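Local coordinates for RNA polymerase II subunit B1 CTD phosphatase RTR1 (Saccharomyces cerevisiae, PDB 5C2Y), which dephosphorylates the C-terminal repeat domain of the largest RNA polymerase II subunit, regulating the polymerase during transcription, at residues A[27-30]-A[31-35]; A[63-66]-A[67-71]. One frame throughout, in Å; residues are numbered along the deposited sequence.

Contact 1: residues A[27-30]-A[31-35]; sequences SMHE and AEVIT
Glu30 OE1 is held firmly by Ser27 N and weakly by Ser27 OG, while the carbonyl O of Glu30 takes the amide of Ile34 (Ile34 N to Glu30 O, 2.9 Å). The firm bond, Ser27 N to Glu30 OE1, is 2.8 Å long with an N-H...O angle of 174° and uses the anti lone pair. In return Glu30 N donates to Ser27 OG at 2.9 Å. This reciprocal pair defines a capping box with Ser27 as N-cap. It rests on the first torsion of Glu30 (chi1 -77°), which sets CG beside the backbone N and lets the extended chain reach back to Ser27. The Glu30 carboxylate, at the N-terminal end of the helix, is probably stabilised by the helix dipole.

Further i to i+4 backbone hydrogen bonds join Ala31 N to Ser27 O at 3.0 Å and Val33 N to His29 O at 2.9 Å. His29 NE2 lies 3.5 Å from Val33 CG2, the methyl meeting the imidazole obliquely. Ala31 O accepts from both Thr35 N and Thr35 OG1, the latter at 2.8 Å from above the carbonyl plane.

Opening helix 28-42, the segment leans Ala31 and Met28 on Phe138, Glu30 on Phe20 and Ile34 on Leu26, all in loops, while Thr35 touches helix 62-74.

Contact 2: residues A[63-66]-A[67-71]; sequences DMYQ and DLVDE
Tyr65 and Val69 sit one turn apart on helix 62-74, a helix of the predicted RTR1-type zinc finger. Regular i to i+4 backbone hydrogen bonds establish the helix: Asp67 N to Asp63 O and Leu68 N to Met64 O, both 3.0 Å, then Val69 N to Tyr65 O and Asp70 N to Gln66 O, both 2.9 Å.

The apolar contacts gather round the tyrosine. Its CG stands anti to the backbone N (chi1 179°), which carries the ring along the helix to Val69, where Tyr65 CE2 lies 3.5 Å from Val69 CG2 in an oblique approach. Leu68 CD2 comes within 4.5 Å of Tyr65 CD1. Beyond the helix, Tyr65 OH is hydrogen-bonded to Ser125 OG and the ring meets that of Tyr128, fixing it against helix 119-129, which also supplies the zinc ligand His121.

The polar contact pairs Gln66 with Asp70. The bend at chi2 of Gln66 (48°) brings its NE2 to 3.6 Å from Asp70 OD1, a polar approach longer than a usual hydrogen bond. A leucine in place of Asp70 would probably leave Gln66 NE2 without the carboxylate beside it. Gln66 OE1 makes a weak hydrogen bond to Gln129 NE2. The Gln66 amide and Asp70 carboxylate planes lie 46° apart.

Overall arrangement
Contact 1 precedes contact 2 along the chain, with helix 50-56 between them. Their centres lie about 16 Å apart, on helices 28-42 and 62-74 of a chain without strands. Contact 1 is peripheral, its centre about 18 Å from that of the chain, against about 8 Å for contact 2. The two meet directly where Thr35 CG2 packs 3.9 Å from Met64 SD, and the join continues as Leu68 touches Ile39 and Leu42, with Glu71 also on Ile39. Contact 2 lies nearer the metal, the Tyr65 side chain being about 10 Å from the zinc ion. Helix 62-74 therefore links the helix begun at contact 1 to the zinc-binding region.

Contact 1: residues A[27-30]-A[31-35]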
# COMPACT_ATOMS: atom_id res chain seq x y z
N SER A 27 11.94 -19.34 -0.64
CA SER A 27 10.93 -20.31 -1.06
C SER A 27 9.56 -19.65 -1.26
O SER A 27 9.29 -18.58 -0.70
CB SER A 27 10.80 -21.39 -0.01
OG SER A 27 10.18 -20.84 1.14
N MET A 28 8.69 -20.31 -2.02
CA MET A 28 7.33 -19.79 -2.21
C MET A 28 6.59 -19.61 -0.89
O MET A 28 5.87 -18.63 -0.71
CB MET A 28 6.52 -20.73 -3.08
CG MET A 28 7.08 -20.88 -4.45
SD MET A 28 5.79 -21.62 -5.43
CE MET A 28 6.46 -21.40 -7.08
N HIS A 29 6.78 -20.57 0.01
CA HIS A 29 6.24 -20.50 1.35
C HIS A 29 6.79 -19.35 2.18
O HIS A 29 6.04 -18.71 2.93
CB HIS A 29 6.52 -21.79 2.10
CG HIS A 29 6.22 -21.71 3.56
ND1 HIS A 29 4.99 -22.03 4.09
CD2 HIS A 29 6.99 -21.34 4.61
CE1 HIS A 29 5.01 -21.87 5.40
NE2 HIS A 29 6.21 -21.44 5.74
N GLU A 30 8.10 -19.10 2.08
CA GLU A 30 8.72 -18.00 2.83
C GLU A 30 8.19 -16.64 2.40
O GLU A 30 7.88 -15.78 3.23
CB GLU A 30 10.24 -18.02 2.66
CG GLU A 30 10.93 -19.07 3.49
CD GLU A 30 12.40 -19.17 3.18
OE1 GLU A 30 12.75 -19.24 1.99
OE2 GLU A 30 13.20 -19.19 4.14
N ALA A 31 8.10 -16.44 1.09
CA ALA A 31 7.53 -15.21 0.58
C ALA A 31 6.15 -15.04 1.18
O ALA A 31 5.79 -13.95 1.65
CB ALA A 31 7.47 -15.23 -0.92
N GLU A 32 5.38 -16.13 1.21
CA GLU A 32 4.04 -16.09 1.79
C GLU A 32 4.07 -15.61 3.22
O GLU A 32 3.37 -14.65 3.56
CB GLU A 32 3.37 -17.47 1.73
CG GLU A 32 2.66 -17.74 0.42
CD GLU A 32 1.94 -19.07 0.42
OE1 GLU A 32 2.07 -19.82 1.41
OE2 GLU A 32 1.25 -19.37 -0.57
N VAL A 33 4.87 -16.26 4.07
CA VAL A 33 4.98 -15.83 5.46
C VAL A 33 5.31 -14.34 5.56
O VAL A 33 4.65 -13.59 6.27
CB VAL A 33 6.05 -16.64 6.22
CG1 VAL A 33 6.28 -16.06 7.62
CG2 VAL A 33 5.61 -18.08 6.33
N ILE A 34 6.33 -13.91 4.82
CA ILE A 34 6.69 -12.50 4.76
C ILE A 34 5.49 -11.65 4.40
O ILE A 34 5.20 -10.64 5.05
CB ILE A 34 7.82 -12.26 3.73
CG1 ILE A 34 9.17 -12.67 4.34
CG2 ILE A 34 7.87 -10.80 3.28
CD1 ILE A 34 10.25 -12.87 3.33
N THR A 35 4.75 -12.08 3.38
CA THR A 35 3.58 -11.33 2.92
C THR A 35 2.56 -11.11 4.04
O THR A 35 2.25 -9.96 4.37
CB THR A 35 2.90 -12.03 1.73
OG1 THR A 35 3.84 -12.18 0.67
CG2 THR A 35 1.71 -11.22 1.24

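Contact 2: residues A[63-66]-A[67-71]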
# COMPACT_ATOMS: atom_id res chain seq x y z
N ASP A 63 -2.23 -7.52 -6.93
CA ASP A 63 -3.25 -8.38 -6.34
C ASP A 63 -3.14 -8.41 -4.83
O ASP A 63 -4.15 -8.30 -4.13
CB ASP A 63 -3.15 -9.78 -6.91
CG ASP A 63 -3.07 -9.76 -8.41
OD1 ASP A 63 -4.15 -9.78 -9.04
OD2 ASP A 63 -1.93 -9.67 -8.96
N MET A 64 -1.92 -8.53 -4.32
CA MET A 64 -1.72 -8.54 -2.88
C MET A 64 -2.15 -7.22 -2.27
O MET A 64 -2.69 -7.18 -1.17
CB MET A 64 -0.27 -8.85 -2.53
CG MET A 64 0.09 -10.32 -2.61
SD MET A 64 -0.94 -11.40 -1.57
CE MET A 64 -0.28 -12.98 -2.13
N TYR A 65 -1.93 -6.13 -3.00
CA TYR A 65 -2.32 -4.83 -2.49
C TYR A 65 -3.85 -4.79 -2.43
O TYR A 65 -4.42 -4.28 -1.46
CB TYR A 65 -1.76 -3.72 -3.37
CG TYR A 65 -2.16 -2.35 -2.92
CD1 TYR A 65 -1.43 -1.68 -1.96
CD2 TYR A 65 -3.28 -1.74 -3.44
CE1 TYR A 65 -1.80 -0.40 -1.53
CE2 TYR A 65 -3.66 -0.47 -3.02
CZ TYR A 65 -2.92 0.19 -2.07
OH TYR A 65 -3.31 1.44 -1.67
N GLN A 66 -4.50 -5.34 -3.44
CA GLN A 66 -5.97 -5.46 -3.43
C GLN A 66 -6.46 -6.14 -2.16
O GLN A 66 -7.34 -5.61 -1.45
CB GLN A 66 -6.47 -6.23 -4.65
CG GLN A 66 -7.97 -6.09 -4.85
CD GLN A 66 -8.41 -4.63 -4.76
OE1 GLN A 66 -8.04 -3.81 -5.61
NE2 GLN A 66 -9.19 -4.31 -3.72
N ASP A 67 -5.89 -7.30 -1.86
CA ASP A 67 -6.19 -8.03 -0.64
C ASP A 67 -5.99 -7.17 0.61
O ASP A 67 -6.79 -7.21 1.53
CB ASP A 67 -5.32 -9.28 -0.56
CG ASP A 67 -5.82 -10.40 -1.46
OD1 ASP A 67 -7.03 -10.39 -1.80
OD2 ASP A 67 -5.01 -11.29 -1.81
N LEU A 68 -4.92 -6.38 0.64
CA LEU A 68 -4.66 -5.49 1.76
C LEU A 68 -5.77 -4.44 1.93
O LEU A 68 -6.19 -4.14 3.04
CB LEU A 68 -3.31 -4.81 1.58
CG LEU A 68 -2.92 -3.78 2.64
CD1 LEU A 68 -2.87 -4.39 4.04
CD2 LEU A 68 -1.58 -3.17 2.26
N VAL A 69 -6.21 -3.88 0.81
CA VAL A 69 -7.27 -2.87 0.80
C VAL A 69 -8.56 -3.47 1.32
O VAL A 69 -9.27 -2.84 2.11
CB VAL A 69 -7.48 -2.31 -0.63
CG1 VAL A 69 -8.86 -1.67 -0.80
CG2 VAL A 69 -6.37 -1.32 -0.96
N ASP A 70 -8.84 -4.71 0.91
CA ASP A 70 -10.00 -5.43 1.40
C ASP A 70 -9.90 -5.73 2.90
O ASP A 70 -10.88 -5.57 3.64
CB ASP A 70 -10.20 -6.73 0.61
CG ASP A 70 -10.66 -6.46 -0.82
OD1 ASP A 70 -11.30 -5.41 -1.03
OD2 ASP A 70 -10.39 -7.27 -1.73
N GLU A 71 -8.75 -6.14 3.37
CA GLU A 71 -8.66 -6.45 4.78
C GLU A 71 -8.64 -5.20 5.65
O GLU A 71 -9.08 -5.25 6.79
CB GLU A 71 -7.44 -7.31 5.07
CG GLU A 71 -7.36 -7.73 6.52
CD GLU A 71 -6.39 -8.86 6.72
OE1 GLU A 71 -5.88 -9.35 5.69
OE2 GLU A 71 -6.15 -9.25 7.88